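Local coordinates for leucine-rich repeat protein (Bacteroides thetaiotaomicron, PDB 4ECN) that is of unknown function but, as an extracellular protein built on leucine-rich repeats, probably takes part in protein binding, at residues A[135-140]-A[153-158]. Numbering follows the deposited sequence.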
ATOM      1  N   PHE A 135      22.399  10.305 -42.588  1.00 59.98           N
ATOM      2  CA  PHE A 135      21.812   8.976 -42.703  1.00 58.84           C
ATOM      3  C   PHE A 135      21.343   8.696 -44.122  1.00 63.27           C
ATOM      4  O   PHE A 135      21.074   9.620 -44.899  1.00 64.34           O
ATOM      5  CB  PHE A 135      20.642   8.831 -41.713  1.00 59.38           C
ATOM      6  CG  PHE A 135      21.122   8.985 -40.291  1.00 59.27           C
ATOM      7  CD1 PHE A 135      21.627   7.897 -39.590  1.00 61.37           C
ATOM      8  CD2 PHE A 135      21.168  10.237 -39.688  1.00 59.40           C
ATOM      9  CE1 PHE A 135      22.129   8.052 -38.301  1.00 60.67           C
ATOM     10  CE2 PHE A 135      21.665  10.386 -38.393  1.00 60.59           C
ATOM     11  CZ  PHE A 135      22.126   9.295 -37.709  1.00 58.08           C
ATOM     12  N   LYS A 136      21.289   7.405 -44.449  1.00 58.35           N
ATOM     13  CA  LYS A 136      20.839   6.864 -45.713  1.00 58.65           C
ATOM     14  C   LYS A 136      19.870   5.747 -45.397  1.00 65.00           C
ATOM     15  O   LYS A 136      20.263   4.690 -44.863  1.00 63.88           O
ATOM     16  CB  LYS A 136      22.031   6.402 -46.552  1.00 61.02           C
ATOM     17  CG  LYS A 136      21.703   5.749 -47.887  1.00 72.03           C
ATOM     18  CD  LYS A 136      22.933   4.963 -48.356  1.00 82.38           C
ATOM     19  CE  LYS A 136      22.797   4.260 -49.682  1.00 90.96           C
ATOM     20  NZ  LYS A 136      22.792   5.222 -50.810  1.00101.52           N
ATOM     21  N   LEU A 137      18.584   6.034 -45.646  1.00 63.99           N
ATOM     22  CA  LEU A 137      17.459   5.124 -45.442  1.00 64.94           C
ATOM     23  C   LEU A 137      17.449   4.097 -46.574  1.00 72.53           C
ATOM     24  O   LEU A 137      17.535   4.478 -47.735  1.00 72.28           O
ATOM     25  CB  LEU A 137      16.135   5.903 -45.370  1.00 64.75           C
ATOM     26  CG  LEU A 137      15.789   6.650 -44.084  1.00 68.52           C
ATOM     27  CD1 LEU A 137      16.684   7.877 -43.859  1.00 68.22           C
ATOM     28  CD2 LEU A 137      14.350   7.125 -44.132  1.00 71.48           C
ATOM     29  N   SER A 138      17.383   2.804 -46.237  1.00 72.54           N
ATOM     30  CA  SER A 138      17.457   1.718 -47.208  1.00 74.91           C
ATOM     31  C   SER A 138      16.438   0.623 -46.923  1.00 83.20           C
ATOM     32  O   SER A 138      16.141   0.378 -45.751  1.00 83.38           O
ATOM     33  CB  SER A 138      18.857   1.112 -47.168  1.00 80.02           C
ATOM     34  OG  SER A 138      19.879   2.086 -47.003  1.00 92.11           O
ATOM     35  N   LYS A 139      15.940  -0.072 -47.976  1.00 82.88           N
ATOM     36  CA  LYS A 139      15.009  -1.199 -47.823  1.00 84.31           C
ATOM     37  C   LYS A 139      15.748  -2.456 -47.337  1.00 92.64           C
ATOM     38  O   LYS A 139      16.717  -2.877 -47.965  1.00 92.13           O
ATOM     39  CB  LYS A 139      14.271  -1.515 -49.133  1.00 87.82           C
ATOM     40  CG  LYS A 139      13.298  -0.462 -49.627  1.00 99.75           C
ATOM     41  CD  LYS A 139      12.485  -1.032 -50.795  1.00110.18           C
ATOM     42  CE  LYS A 139      11.480  -0.063 -51.372  1.00119.69           C
ATOM     43  NZ  LYS A 139      10.656  -0.686 -52.444  1.00127.66           N
ATOM     44  N   GLU A 140      15.294  -3.040 -46.216  1.00 93.51           N
ATOM     45  CA  GLU A 140      15.840  -4.258 -45.587  1.00 95.64           C
ATOM     46  C   GLU A 140      14.688  -5.230 -45.329  1.00106.32           C
ATOM     47  O   GLU A 140      13.528  -4.803 -45.284  1.00105.68           O
ATOM     48  CB  GLU A 140      16.598  -3.920 -44.274  1.00 95.81           C
ATOM     49  CG  GLU A 140      17.459  -5.044 -43.700  1.00105.93           C
ATOM     50  CD  GLU A 140      17.396  -5.249 -42.191  1.00129.64           C
ATOM     51  OE1 GLU A 140      16.356  -5.757 -41.711  1.00129.65           O
ATOM     52  OE2 GLU A 140      18.407  -4.982 -41.499  1.00118.90           O
ATOM     53  N   SER A 153       8.931   5.575 -50.848  1.00 79.30           N
ATOM     54  CA  SER A 153       8.699   6.925 -51.347  1.00 79.64           C
ATOM     55  C   SER A 153       7.522   7.485 -50.547  1.00 83.69           C
ATOM     56  O   SER A 153       6.680   6.695 -50.134  1.00 85.47           O
ATOM     57  CB  SER A 153       8.430   6.885 -52.849  1.00 84.23           C
ATOM     58  OG  SER A 153       7.467   5.898 -53.188  1.00 94.13           O
ATOM     59  N   ASN A 154       7.510   8.772 -50.224  1.00 76.91           N
ATOM     60  CA  ASN A 154       6.476   9.459 -49.424  1.00 75.48           C
ATOM     61  C   ASN A 154       6.734   9.226 -47.858  1.00 73.81           C
ATOM     62  O   ASN A 154       5.858   9.511 -47.028  1.00 72.59           O
ATOM     63  CB  ASN A 154       4.971   9.186 -49.841  1.00 76.91           C
ATOM     64  CG  ASN A 154       4.210   7.922 -49.440  1.00 80.80           C
ATOM     65  OD1 ASN A 154       4.494   7.240 -48.432  1.00 69.31           O
ATOM     66  ND2 ASN A 154       3.126   7.659 -50.191  1.00 57.75           N
ATOM     67  N   ILE A 155       7.989   8.863 -47.487  1.00 66.54           N
ATOM     68  CA  ILE A 155       8.544   8.967 -46.132  1.00 63.97           C
ATOM     69  C   ILE A 155       9.042  10.415 -46.087  1.00 68.53           C
ATOM     70  O   ILE A 155       9.924  10.748 -46.887  1.00 69.70           O
ATOM     71  CB  ILE A 155       9.642   7.903 -45.765  1.00 65.66           C
ATOM     72  CG1 ILE A 155       9.086   6.502 -45.557  1.00 65.11           C
ATOM     73  CG2 ILE A 155      10.453   8.337 -44.538  1.00 65.37           C
ATOM     74  CD1 ILE A 155      10.197   5.401 -45.447  1.00 61.85           C
ATOM     75  N   ARG A 156       8.473  11.292 -45.259  1.00 64.03           N
ATOM     76  CA  ARG A 156       8.903  12.696 -45.288  1.00 63.76           C
ATOM     77  C   ARG A 156       9.881  13.047 -44.150  1.00 66.15           C
ATOM     78  O   ARG A 156      10.774  13.880 -44.348  1.00 63.89           O
ATOM     79  CB  ARG A 156       7.681  13.612 -45.219  1.00 65.01           C
ATOM     80  CG  ARG A 156       6.711  13.404 -46.384  1.00 81.25           C
ATOM     81  CD  ARG A 156       7.081  14.177 -47.631  1.00 96.28           C
ATOM     82  NE  ARG A 156       6.210  13.798 -48.743  1.00111.65           N
ATOM     83  CZ  ARG A 156       6.564  12.969 -49.721  1.00127.79           C
ATOM     84  NH1 ARG A 156       7.790  12.456 -49.758  1.00113.26           N
ATOM     85  NH2 ARG A 156       5.704  12.667 -50.685  1.00116.45           N
ATOM     86  N   TYR A 157       9.693  12.427 -42.965  1.00 63.75           N
ATOM     87  CA  TYR A 157      10.494  12.634 -41.755  1.00 63.02           C
ATOM     88  C   TYR A 157      10.808  11.309 -41.060  1.00 65.67           C
ATOM     89  O   TYR A 157      10.040  10.349 -41.172  1.00 65.43           O
ATOM     90  CB  TYR A 157       9.769  13.574 -40.776  1.00 64.27           C
ATOM     91  CG  TYR A 157       9.635  14.978 -41.315  1.00 68.39           C
ATOM     92  CD1 TYR A 157      10.666  15.903 -41.173  1.00 70.83           C
ATOM     93  CD2 TYR A 157       8.492  15.375 -42.006  1.00 70.65           C
ATOM     94  CE1 TYR A 157      10.570  17.184 -41.718  1.00 73.42           C
ATOM     95  CE2 TYR A 157       8.382  16.655 -42.550  1.00 72.60           C
ATOM     96  CZ  TYR A 157       9.418  17.563 -42.396  1.00 81.91           C
ATOM     97  OH  TYR A 157       9.293  18.833 -42.913  1.00 84.25           O
ATOM     98  N   VAL A 158      11.941  11.264 -40.338  1.00 60.49           N
ATOM     99  CA  VAL A 158      12.348  10.076 -39.606  1.00 58.79           C
ATOM    100  C   VAL A 158      12.919  10.472 -38.215  1.00 61.48           C
ATOM    101  O   VAL A 158      13.407  11.592 -38.022  1.00 61.04           O
ATOM    102  CB  VAL A 158      13.357   9.227 -40.425  1.00 62.48           C
ATOM    103  CG1 VAL A 158      14.760   9.826 -40.409  1.00 61.83           C
ATOM    104  CG2 VAL A 158      13.380   7.783 -39.945  1.00 62.19           C
TER
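Leu-137 reaches from its strand to Ile-155 and Val-158, and this single side chain makes all the close contacts between 135-140 and 153-158. Methyl CD2 of Leu-137 lies 4.1 Å from CG2 of Ile-155, and the same CD2 is 4.3 Å from CG2 of Val-158. The other branch also faces the valine, with Leu-137 CD1 4.4 Å from Val-158 CG1, so the two forks meet methyl to methyl, whereas Ile-155 is met through one branch. The CB of Leu-137 points toward 153-158; with CG anti to the carbonyl carbon (chi1 -77°), chi2 of 70° then sets where the two methyls lie. In Ile-155 the CG2 methyl is the branch anti to the backbone N, and it meets the leucine; the two side chains pass at a slant. The contact is buried and purely apolar: no hydrogen bond joins the segments, and the nearest CA atoms, those of Leu-137 and Val-158, are 9.2 Å apart, too wide for strand pairing. The backbone of Leu-137 pairs instead with Ala-203, while Ile-155 and Val-158 pack on Thr-223 of strand 214-227. Arg-156 and Tyr-157 form a classic beta bulge against that strand; Tyr-157 points away from 135-140, and its ring makes a cation-pi contact with Arg-231. Strand 130-139 thus faces the start of strand 157-164 and the loop residue Ile-155 through side chains across a curled sheet, consistent with the hydrophobic core of a beta-sandwich, as in the transthyretin clan of this DUF4458 region.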